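Local coordinates for protein thermostable monoacylglycerol lipase (PDB 4LHE) that probably hydrolyses monoacylglycerols to a free fatty acid and glycerol, as a heat-stable lipase of the alpha/beta hydrolase fold, at residues Y15-V26 and W83-T94; D148-E156 and N223-Y232. All blocks are in the same frame, centred on the assembly; numbering follows the deposited sequence.

How the contacts relate
Contact 1 (15-26 with 83-94) and contact 2 (148-156 with 223-232) lie in one alpha/beta hydrolase domain, with centres about 26 Å apart and nearest atoms about 7 Å apart. Both segments of contact 1 precede those of contact 2 in the chain. Contact 1 joins parallel strands 21-26 and 90-96 of the mixed sheet and the end of helix 70-87. Contact 2 pairs two loops. One lies between the small strands 141-143 and 161-163, the other between strand 216-221 and helix 234-247. Strand 90-96 runs on towards Ser97, the probable nucleophile, and contact 2 holds His226, its probable partner. Contact 1 lies in the central sheet and contact 2 beside the probable active site.

Contact 1: Y15-V26 and W83-T94; sequences YAENGPVGVLLV and WLKQRCQTIFVT
Trp83 of helix 70-87 receives the Tyr15 ring edge-on over one face. The pair is T-shaped, with centroids 5.1 Å apart and planes at 61°. Arg87 CD lies against the opposite face of the indole.

Outward from CB, Glu17 CG is anti to the carbonyl carbon (chi1 -55°) and reaches the far rim of the indole, 4.0 Å from Trp83 CZ2. Its CD comes beside Arg87 CD and NE. Glu17 OE2 makes a salt bridge with Arg87 NE at 2.8 Å. The NE-H leaves in the guanidinium plane but meets the oxygen from above the carboxylate plane. Glu17 OE1 stays farther off, 3.8 Å from Arg87 CD. Arg87 NH1 also bonds Trp83 O and Gln86 OE1, which fixes the guanidinium.

Gly22 and Leu24 exchange parallel-strand hydrogen bonds with Thr90, Phe92 and Thr94. A CB on Gly22 would run into Cys88 SG; the sulfur is already 3.6 Å from Gly22 CA. Leu84 CD1 presses on Leu24 CB.

In the central sheet of the alpha/beta hydrolase fold, strand 21-26 lies between strands 49-52 and 90-96. Helix 70-87 passes over it in their beta-alpha-beta crossover. Helix 98-109 packs on Leu24, Val26 and Val93, helix 37-45 on Val23 and Leu25.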
loop_
_atom_site.group_PDB
_atom_site.type_symbol
_atom_site.label_atom_id
_atom_site.label_comp_id
_atom_site.label_asym_id
_atom_site.label_seq_id
_atom_site.Cartn_x
_atom_site.Cartn_y
_atom_site.Cartn_z
ATOM N N TYR A 15 -4.496 -8.684 -13.030
ATOM C CA TYR A 15 -4.719 -10.020 -12.488
ATOM C C TYR A 15 -3.952 -11.060 -13.305
ATOM O O TYR A 15 -3.879 -10.960 -14.535
ATOM C CB TYR A 15 -6.215 -10.369 -12.507
ATOM C CG TYR A 15 -7.089 -9.362 -11.787
ATOM C CD1 TYR A 15 -7.459 -9.561 -10.460
ATOM C CD2 TYR A 15 -7.536 -8.211 -12.431
ATOM C CE1 TYR A 15 -8.255 -8.650 -9.793
ATOM C CE2 TYR A 15 -8.333 -7.288 -11.768
ATOM C CZ TYR A 15 -8.681 -7.514 -10.447
ATOM O OH TYR A 15 -9.477 -6.613 -9.779
ATOM N N ALA A 16 -3.380 -12.054 -12.624
ATOM C CA ALA A 16 -2.718 -13.163 -13.311
ATOM C C ALA A 16 -2.789 -14.427 -12.487
ATOM O O ALA A 16 -2.390 -14.439 -11.311
ATOM C CB ALA A 16 -1.272 -12.831 -13.655
ATOM N N GLU A 17 -3.290 -15.491 -13.113
ATOM C CA GLU A 17 -3.461 -16.783 -12.462
ATOM C C GLU A 17 -2.479 -17.890 -12.785
ATOM O O GLU A 17 -2.592 -18.556 -13.814
ATOM C CB GLU A 17 -4.787 -17.421 -12.867
ATOM C CG GLU A 17 -5.987 -16.548 -12.620
ATOM C CD GLU A 17 -7.242 -17.372 -12.392
ATOM O OE1 GLU A 17 -7.112 -18.586 -12.105
ATOM O OE2 GLU A 17 -8.348 -16.801 -12.493
ATOM N N ASN A 18 -1.512 -18.065 -11.898
ATOM C CA ASN A 18 -0.477 -19.061 -12.077
ATOM C C ASN A 18 -0.349 -20.290 -11.194
ATOM O O ASN A 18 -0.797 -21.364 -11.583
ATOM C CB ASN A 18 0.832 -18.279 -11.979
ATOM C CG ASN A 18 1.019 -17.313 -13.141
ATOM O OD1 ASN A 18 0.929 -17.705 -14.310
ATOM N ND2 ASN A 18 1.270 -16.043 -12.826
ATOM N N GLY A 19 0.235 -20.143 -10.011
ATOM C CA GLY A 19 0.394 -21.273 -9.113
ATOM C C GLY A 19 -0.470 -20.950 -7.914
ATOM O O GLY A 19 -1.074 -19.875 -7.839
ATOM N N PRO A 20 -0.501 -21.873 -6.944
ATOM C CA PRO A 20 -1.391 -21.883 -5.778
ATOM C C PRO A 20 -0.960 -20.907 -4.698
ATOM O O PRO A 20 -1.698 -20.717 -3.738
ATOM C CB PRO A 20 -1.259 -23.314 -5.269
ATOM C CG PRO A 20 0.151 -23.661 -5.592
ATOM C CD PRO A 20 0.388 -23.048 -6.952
ATOM N N VAL A 21 0.213 -20.297 -4.845
ATOM C CA VAL A 21 0.588 -19.207 -3.956
ATOM C C VAL A 21 0.205 -17.848 -4.574
ATOM O O VAL A 21 0.504 -17.590 -5.746
ATOM C CB VAL A 21 2.081 -19.226 -3.639
ATOM C CG1 VAL A 21 2.403 -18.105 -2.663
ATOM C CG2 VAL A 21 2.464 -20.566 -3.028
ATOM N N GLY A 22 -0.445 -16.990 -3.789
ATOM C CA GLY A 22 -0.948 -15.721 -4.296
ATOM C C GLY A 22 -0.329 -14.498 -3.648
ATOM O O GLY A 22 0.041 -14.519 -2.479
ATOM N N VAL A 23 -0.181 -13.432 -4.425
ATOM C CA VAL A 23 0.248 -12.164 -3.865
ATOM C C VAL A 23 -0.776 -11.067 -4.179
ATOM O O VAL A 23 -1.083 -10.800 -5.348
ATOM C CB VAL A 23 1.641 -11.726 -4.374
ATOM C CG1 VAL A 23 2.088 -10.504 -3.607
ATOM C CG2 VAL A 23 2.664 -12.833 -4.182
ATOM N N LEU A 24 -1.293 -10.443 -3.123
ATOM C CA LEU A 24 -2.156 -9.264 -3.244
ATOM C C LEU A 24 -1.257 -8.034 -3.119
ATOM O O LEU A 24 -0.491 -7.933 -2.145
ATOM C CB LEU A 24 -3.165 -9.262 -2.089
ATOM C CG LEU A 24 -4.179 -8.127 -2.043
ATOM C CD1 LEU A 24 -5.063 -8.221 -3.229
ATOM C CD2 LEU A 24 -5.011 -8.182 -0.753
ATOM N N LEU A 25 -1.333 -7.109 -4.079
ATOM C CA LEU A 25 -0.535 -5.873 -4.001
ATOM C C LEU A 25 -1.408 -4.622 -3.863
ATOM O O LEU A 25 -2.320 -4.401 -4.664
ATOM C CB LEU A 25 0.364 -5.731 -5.228
ATOM C CG LEU A 25 1.392 -6.839 -5.469
ATOM C CD1 LEU A 25 0.796 -7.939 -6.330
ATOM C CD2 LEU A 25 2.636 -6.270 -6.143
ATOM N N VAL A 26 -1.132 -3.804 -2.854
ATOM C CA VAL A 26 -2.015 -2.688 -2.550
ATOM C C VAL A 26 -1.315 -1.351 -2.752
ATOM O O VAL A 26 -0.365 -1.030 -2.026
ATOM C CB VAL A 26 -2.575 -2.784 -1.123
ATOM C CG1 VAL A 26 -3.775 -1.844 -0.969
ATOM C CG2 VAL A 26 -3.008 -4.233 -0.807
ATOM N N TRP A 83 -10.792 -12.636 -4.180
ATOM C CA TRP A 83 -10.423 -13.169 -5.495
ATOM C C TRP A 83 -9.265 -14.145 -5.367
ATOM O O TRP A 83 -9.275 -15.220 -5.977
ATOM C CB TRP A 83 -10.058 -12.022 -6.437
ATOM C CG TRP A 83 -9.756 -12.446 -7.842
ATOM C CD1 TRP A 83 -10.646 -12.604 -8.859
ATOM C CD2 TRP A 83 -8.467 -12.757 -8.379
ATOM N NE1 TRP A 83 -9.993 -13.000 -9.996
ATOM C CE2 TRP A 83 -8.652 -13.100 -9.732
ATOM C CE3 TRP A 83 -7.168 -12.779 -7.846
ATOM C CZ2 TRP A 83 -7.587 -13.462 -10.568
ATOM C CZ3 TRP A 83 -6.112 -13.141 -8.673
ATOM C CH2 TRP A 83 -6.331 -13.472 -10.026
ATOM N N LEU A 84 -8.263 -13.777 -4.574
ATOM C CA LEU A 84 -7.100 -14.640 -4.356
ATOM C C LEU A 84 -7.475 -15.906 -3.586
ATOM O O LEU A 84 -7.034 -17.015 -3.930
ATOM C CB LEU A 84 -6.028 -13.902 -3.552
ATOM C CG LEU A 84 -5.005 -13.053 -4.305
ATOM C CD1 LEU A 84 -3.896 -12.608 -3.333
ATOM C CD2 LEU A 84 -4.425 -13.823 -5.451
ATOM N N LYS A 85 -8.292 -15.744 -2.545
ATOM C CA LYS A 85 -8.651 -16.884 -1.695
ATOM C C LYS A 85 -9.405 -17.974 -2.466
ATOM O O LYS A 85 -9.311 -19.166 -2.135
ATOM C CB LYS A 85 -9.453 -16.415 -0.490
ATOM C CG LYS A 85 -9.010 -17.059 0.801
ATOM C CD LYS A 85 -10.019 -16.783 1.910
ATOM C CE LYS A 85 -9.604 -17.457 3.208
ATOM N NZ LYS A 85 -10.705 -17.419 4.214
ATOM N N GLN A 86 -10.124 -17.579 -3.515
ATOM C CA GLN A 86 -10.793 -18.557 -4.376
ATOM C C GLN A 86 -9.789 -19.396 -5.146
ATOM O O GLN A 86 -10.071 -20.533 -5.506
ATOM C CB GLN A 86 -11.720 -17.862 -5.381
ATOM C CG GLN A 86 -13.000 -17.274 -4.791
ATOM C CD GLN A 86 -13.824 -16.515 -5.825
ATOM O OE1 GLN A 86 -13.398 -15.470 -6.344
ATOM N NE2 GLN A 86 -15.006 -17.038 -6.131
ATOM N N ARG A 87 -8.612 -18.834 -5.391
ATOM C CA ARG A 87 -7.691 -19.392 -6.377
ATOM C C ARG A 87 -6.402 -19.939 -5.779
ATOM O O ARG A 87 -5.671 -20.678 -6.439
ATOM C CB ARG A 87 -7.368 -18.326 -7.436
ATOM C CG ARG A 87 -8.607 -17.884 -8.221
ATOM C CD ARG A 87 -8.376 -16.659 -9.092
ATOM N NE ARG A 87 -9.520 -16.457 -9.988
ATOM C CZ ARG A 87 -10.729 -16.073 -9.579
ATOM N NH1 ARG A 87 -10.960 -15.814 -8.295
ATOM N NH2 ARG A 87 -11.706 -15.924 -10.459
ATOM N N CYS A 88 -6.133 -19.595 -4.523
ATOM C CA CYS A 88 -4.840 -19.900 -3.914
ATOM C C CYS A 88 -5.030 -20.456 -2.525
ATOM O O CYS A 88 -6.012 -20.142 -1.861
ATOM C CB CYS A 88 -3.996 -18.631 -3.818
ATOM S SG CYS A 88 -3.662 -17.848 -5.414
ATOM N N GLN A 89 -4.085 -21.274 -2.076
ATOM C CA GLN A 89 -4.177 -21.795 -0.719
ATOM C C GLN A 89 -3.148 -21.167 0.200
ATOM O O GLN A 89 -3.095 -21.480 1.389
ATOM C CB GLN A 89 -4.081 -23.322 -0.703
ATOM C CG GLN A 89 -3.105 -23.882 -1.675
ATOM C CD GLN A 89 -3.801 -24.730 -2.713
ATOM O OE1 GLN A 89 -4.986 -24.529 -3.003
ATOM N NE2 GLN A 89 -3.073 -25.694 -3.276
ATOM N N THR A 90 -2.344 -20.265 -0.355
ATOM C CA THR A 90 -1.393 -19.483 0.423
ATOM C C THR A 90 -1.510 -18.038 -0.061
ATOM O O THR A 90 -1.553 -17.777 -1.274
ATOM C CB THR A 90 0.043 -19.991 0.188
ATOM O OG1 THR A 90 0.094 -21.411 0.404
ATOM C CG2 THR A 90 1.037 -19.300 1.120
ATOM N N ILE A 91 -1.579 -17.090 0.867
ATOM C CA ILE A 91 -1.741 -15.700 0.461
ATOM C C ILE A 91 -0.724 -14.816 1.168
ATOM O O ILE A 91 -0.564 -14.895 2.390
ATOM C CB ILE A 91 -3.172 -15.217 0.743
ATOM C CG1 ILE A 91 -4.156 -15.879 -0.237
ATOM C CG2 ILE A 91 -3.252 -13.733 0.644
ATOM C CD1 ILE A 91 -5.603 -15.497 -0.015
ATOM N N PHE A 92 -0.010 -14.001 0.391
ATOM C CA PHE A 92 0.812 -12.941 0.954
ATOM C C PHE A 92 0.264 -11.595 0.533
ATOM O O PHE A 92 -0.324 -11.476 -0.547
ATOM C CB PHE A 92 2.229 -13.043 0.409
ATOM C CG PHE A 92 2.934 -14.280 0.817
ATOM C CD1 PHE A 92 3.362 -14.442 2.129
ATOM C CD2 PHE A 92 3.196 -15.277 -0.118
ATOM C CE1 PHE A 92 4.038 -15.608 2.512
ATOM C CE2 PHE A 92 3.864 -16.427 0.255
ATOM C CZ PHE A 92 4.283 -16.594 1.571
ATOM N N VAL A 93 0.471 -10.581 1.368
ATOM C CA VAL A 93 -0.002 -9.239 1.048
ATOM C C VAL A 93 1.183 -8.262 1.121
ATOM O O VAL A 93 2.032 -8.379 2.006
ATOM C CB VAL A 93 -1.168 -8.816 1.979
ATOM C CG1 VAL A 93 -1.799 -7.494 1.515
ATOM C CG2 VAL A 93 -2.244 -9.947 2.036
ATOM N N THR A 94 1.257 -7.351 0.151
ATOM C CA THR A 94 2.273 -6.300 0.142
ATOM C C THR A 94 1.631 -4.994 -0.335
ATOM O O THR A 94 0.643 -4.991 -1.081
ATOM C CB THR A 94 3.486 -6.662 -0.737
ATOM O OG1 THR A 94 4.488 -5.641 -0.627
ATOM C CG2 THR A 94 3.088 -6.807 -2.221
#

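Contact 2: D148-E156 and N223-Y232. With SO4 (sulfate ion), chain D.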
loop_
_atom_site.group_PDB
_atom_site.type_symbol
_atom_site.label_atom_id
_atom_site.label_comp_id
_atom_site.label_asym_id
_atom_site.label_seq_id
_atom_site.Cartn_x
_atom_site.Cartn_y
_atom_site.Cartn_z
ATOM N N ASP A 148 7.467 12.150 -4.129
ATOM C CA ASP A 148 8.730 11.939 -3.431
ATOM C C ASP A 148 9.394 10.695 -3.983
ATOM O O ASP A 148 9.316 9.613 -3.382
ATOM C CB ASP A 148 8.531 11.792 -1.926
ATOM C CG ASP A 148 9.841 11.844 -1.163
ATOM O OD1 ASP A 148 10.798 12.465 -1.674
ATOM O OD2 ASP A 148 9.918 11.280 -0.046
ATOM N N LEU A 149 10.061 10.870 -5.124
ATOM C CA LEU A 149 10.701 9.787 -5.874
ATOM C C LEU A 149 12.062 10.280 -6.323
ATOM O O LEU A 149 12.176 11.383 -6.866
ATOM C CB LEU A 149 9.868 9.467 -7.114
ATOM C CG LEU A 149 9.445 8.038 -7.441
ATOM C CD1 LEU A 149 8.586 8.041 -8.719
ATOM C CD2 LEU A 149 10.632 7.139 -7.604
ATOM N N LYS A 150 13.103 9.487 -6.112
ATOM C CA LYS A 150 14.441 9.952 -6.447
ATOM C C LYS A 150 14.725 9.848 -7.950
ATOM O O LYS A 150 15.043 10.851 -8.600
ATOM C CB LYS A 150 15.489 9.185 -5.640
ATOM C CG LYS A 150 16.837 9.858 -5.605
ATOM C CD LYS A 150 17.935 8.844 -5.409
ATOM C CE LYS A 150 18.615 8.991 -4.062
ATOM N NZ LYS A 150 20.048 8.568 -4.163
ATOM N N ASN A 151 14.617 8.631 -8.482
ATOM C CA ASN A 151 14.756 8.355 -9.911
ATOM C C ASN A 151 13.830 9.240 -10.742
ATOM O O ASN A 151 12.614 9.156 -10.618
ATOM C CB ASN A 151 14.440 6.874 -10.145
ATOM C CG ASN A 151 14.745 6.410 -11.555
ATOM O OD1 ASN A 151 15.268 7.158 -12.389
ATOM N ND2 ASN A 151 14.408 5.152 -11.832
ATOM N N PRO A 152 14.411 10.104 -11.596
ATOM C CA PRO A 152 13.649 11.095 -12.358
ATOM C C PRO A 152 13.082 10.541 -13.657
ATOM O O PRO A 152 12.312 11.243 -14.319
ATOM C CB PRO A 152 14.710 12.152 -12.684
ATOM C CG PRO A 152 15.934 11.351 -12.883
ATOM C CD PRO A 152 15.851 10.194 -11.893
ATOM N N ASP A 153 13.452 9.318 -14.027
ATOM C CA ASP A 153 12.978 8.741 -15.292
ATOM C C ASP A 153 11.700 7.911 -15.142
ATOM O O ASP A 153 11.264 7.255 -16.094
ATOM C CB ASP A 153 14.054 7.873 -15.942
ATOM C CG ASP A 153 15.337 8.639 -16.212
ATOM O OD1 ASP A 153 15.265 9.871 -16.425
ATOM O OD2 ASP A 153 16.412 8.003 -16.207
ATOM N N VAL A 154 11.117 7.920 -13.948
ATOM C CA VAL A 154 9.832 7.258 -13.727
ATOM C C VAL A 154 8.888 8.264 -13.103
ATOM O O VAL A 154 9.311 9.363 -12.714
ATOM C CB VAL A 154 9.978 6.056 -12.804
ATOM C CG1 VAL A 154 10.609 4.889 -13.555
ATOM C CG2 VAL A 154 10.835 6.433 -11.586
ATOM N N LYS A 155 7.615 7.903 -12.986
ATOM C CA LYS A 155 6.661 8.843 -12.416
ATOM C C LYS A 155 5.458 8.139 -11.803
ATOM O O LYS A 155 5.162 6.987 -12.132
ATOM C CB LYS A 155 6.213 9.855 -13.485
ATOM C CG LYS A 155 5.213 9.293 -14.488
ATOM C CD LYS A 155 5.313 9.995 -15.841
ATOM C CE LYS A 155 4.141 9.620 -16.758
ATOM N NZ LYS A 155 3.985 8.152 -16.908
ATOM N N GLU A 156 4.789 8.837 -10.890
ATOM C CA GLU A 156 3.521 8.396 -10.328
ATOM C C GLU A 156 2.416 8.919 -11.234
ATOM O O GLU A 156 2.635 9.885 -11.969
ATOM C CB GLU A 156 3.339 9.024 -8.943
ATOM C CG GLU A 156 3.557 8.103 -7.764
ATOM C CD GLU A 156 3.296 8.823 -6.446
ATOM O OE1 GLU A 156 2.861 8.159 -5.475
ATOM O OE2 GLU A 156 3.530 10.062 -6.386
ATOM N N ASN A 223 18.686 3.900 -1.217
ATOM C CA ASN A 223 18.733 4.737 -2.419
ATOM C C ASN A 223 17.339 5.117 -2.939
ATOM O O ASN A 223 17.150 5.298 -4.138
ATOM C CB ASN A 223 19.529 4.029 -3.524
ATOM C CG ASN A 223 20.108 4.999 -4.560
ATOM O OD1 ASN A 223 20.163 6.217 -4.339
ATOM N ND2 ASN A 223 20.538 4.454 -5.697
ATOM N N SER A 224 16.366 5.237 -2.042
ATOM C CA SER A 224 14.996 5.504 -2.463
ATOM C C SER A 224 14.316 6.502 -1.567
ATOM O O SER A 224 14.557 6.530 -0.365
ATOM C CB SER A 224 14.166 4.216 -2.440
ATOM O OG SER A 224 14.631 3.295 -3.396
ATOM N N TYR A 225 13.427 7.295 -2.145
ATOM C CA TYR A 225 12.543 8.111 -1.332
ATOM C C TYR A 225 11.207 7.376 -1.213
ATOM O O TYR A 225 11.097 6.198 -1.577
ATOM C CB TYR A 225 12.232 9.446 -2.005
ATOM C CG TYR A 225 13.425 10.346 -2.230
ATOM C CD1 TYR A 225 14.612 10.163 -1.527
ATOM C CD2 TYR A 225 13.357 11.388 -3.153
ATOM C CE1 TYR A 225 15.704 10.998 -1.749
ATOM C CE2 TYR A 225 14.434 12.221 -3.381
ATOM C CZ TYR A 225 15.601 12.025 -2.675
ATOM O OH TYR A 225 16.668 12.864 -2.911
ATOM N N HIS A 226 10.199 8.078 -0.713
ATOM C CA HIS A 226 8.915 7.456 -0.389
ATOM C C HIS A 226 8.360 6.407 -1.347
ATOM O O HIS A 226 7.970 5.315 -0.918
ATOM C CB HIS A 226 7.849 8.522 -0.196
ATOM C CG HIS A 226 6.537 7.977 0.276
ATOM N ND1 HIS A 226 6.430 7.177 1.393
ATOM C CD2 HIS A 226 5.279 8.125 -0.204
ATOM C CE1 HIS A 226 5.160 6.860 1.586
ATOM N NE2 HIS A 226 4.441 7.422 0.630
ATOM N N VAL A 227 8.288 6.753 -2.627
ATOM C CA VAL A 227 7.672 5.872 -3.629
ATOM C C VAL A 227 8.670 4.798 -4.051
ATOM O O VAL A 227 9.071 4.731 -5.210
ATOM C CB VAL A 227 7.238 6.654 -4.863
ATOM C CG1 VAL A 227 6.339 5.781 -5.774
ATOM C CG2 VAL A 227 6.483 7.896 -4.435
ATOM N N ALA A 228 9.066 3.967 -3.089
ATOM C CA ALA A 228 10.206 3.053 -3.235
ATOM C C ALA A 228 10.008 1.966 -4.313
ATOM O O ALA A 228 10.970 1.471 -4.892
ATOM C CB ALA A 228 10.519 2.419 -1.867
ATOM N N THR A 229 8.749 1.615 -4.582
ATOM C CA THR A 229 8.415 0.545 -5.527
ATOM C C THR A 229 8.742 0.942 -6.962
ATOM O O THR A 229 8.862 0.090 -7.850
ATOM C CB THR A 229 6.924 0.191 -5.435
ATOM O OG1 THR A 229 6.146 1.390 -5.587
ATOM C CG2 THR A 229 6.597 -0.446 -4.079
ATOM N N LEU A 230 8.868 2.244 -7.193
ATOM C CA LEU A 230 9.221 2.746 -8.511
ATOM C C LEU A 230 10.640 3.318 -8.516
ATOM O O LEU A 230 11.148 3.719 -9.573
ATOM C CB LEU A 230 8.259 3.854 -8.925
ATOM C CG LEU A 230 6.783 3.543 -9.152
ATOM C CD1 LEU A 230 6.053 4.827 -9.525
ATOM C CD2 LEU A 230 6.629 2.536 -10.234
ATOM N N ASP A 231 11.269 3.370 -7.342
ATOM C CA ASP A 231 12.556 4.063 -7.184
ATOM C C ASP A 231 13.749 3.133 -7.432
ATOM O O ASP A 231 13.577 1.984 -7.865
ATOM C CB ASP A 231 12.646 4.689 -5.786
ATOM C CG ASP A 231 13.257 6.078 -5.796
ATOM O OD1 ASP A 231 13.969 6.427 -6.771
ATOM O OD2 ASP A 231 12.997 6.842 -4.837
ATOM N N TYR A 232 14.955 3.616 -7.145
ATOM C CA TYR A 232 16.169 2.838 -7.425
ATOM C C TYR A 232 16.257 1.502 -6.671
ATOM O O TYR A 232 16.890 0.559 -7.143
ATOM C CB TYR A 232 17.430 3.678 -7.160
ATOM C CG TYR A 232 17.659 4.804 -8.146
ATOM C CD1 TYR A 232 17.866 4.546 -9.501
ATOM C CD2 TYR A 232 17.698 6.127 -7.717
ATOM C CE1 TYR A 232 18.086 5.580 -10.398
ATOM C CE2 TYR A 232 17.906 7.158 -8.603
ATOM C CZ TYR A 232 18.105 6.881 -9.939
ATOM O OH TYR A 232 18.327 7.925 -10.813
HETATM S S SO4 D . 0.901 7.314 -0.732
HETATM O O1 SO4 D . -0.013 8.142 -1.516
HETATM O O2 SO4 D . 1.684 6.446 -1.636
HETATM O O3 SO4 D . 1.825 8.183 -0.002
HETATM O O4 SO4 D . 0.096 6.550 0.225
#
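Asp148 holds the backbone at His226 and Val227. Asp148 OD2 accepts from His226 N at 3.3 Å, from above the carboxylate plane. Asp148 O accepts a nearly straight bond from Val227 N (174°). Asp148 OD1 bonds His197.

Leu149 CG lies 3.7 Å from Val227 CB, and its CD2 passes the Asp231 carboxylate.

Lys150 sets CB over the centre of the Tyr225 ring, a CH-pi contact of 3.9 Å to the centroid. Its CG is anti to the backbone N (chi1 -163°) and continues across the same ring, while CD reaches the edge of Tyr232.

Asp231 OD2 accepts from Lys150 N and Asp231 OD1 from Asn151 N, both at 2.9 Å and on the syn side. Tyr225 N reaches OD2 from the opposite face to Lys150 N. Cut back to an alanine, this position would lose both oxygens, and the three N-H groups would probably lack their acceptor, freeing the loops to shift.

Asn151 lays CB over the Tyr232 ring, and its OD1 accepts from Asp153 N in an Asx turn. Val154 CG2 rests 3.4 Å from Leu230 O. Glu156 lies along Val227 CG2, and its OE2 bonds Ser147 OG.

His226 NE2 donates to sulfate O3 at 2.8 Å, and ND1 bonds Asp196, consistent with a Ser97-His226-Asp196 triad. The sulfate also bonds Ser97 OG and the Phe29 and Thr30 N-H groups, so it probably sits in the oxyanion site.

Segment 148-156 lies between strands 141-143 and 161-163. The histidine loop leads from edge strand 216-221 to helix 234-247, and Val227 and Thr229 touch strand 90-96.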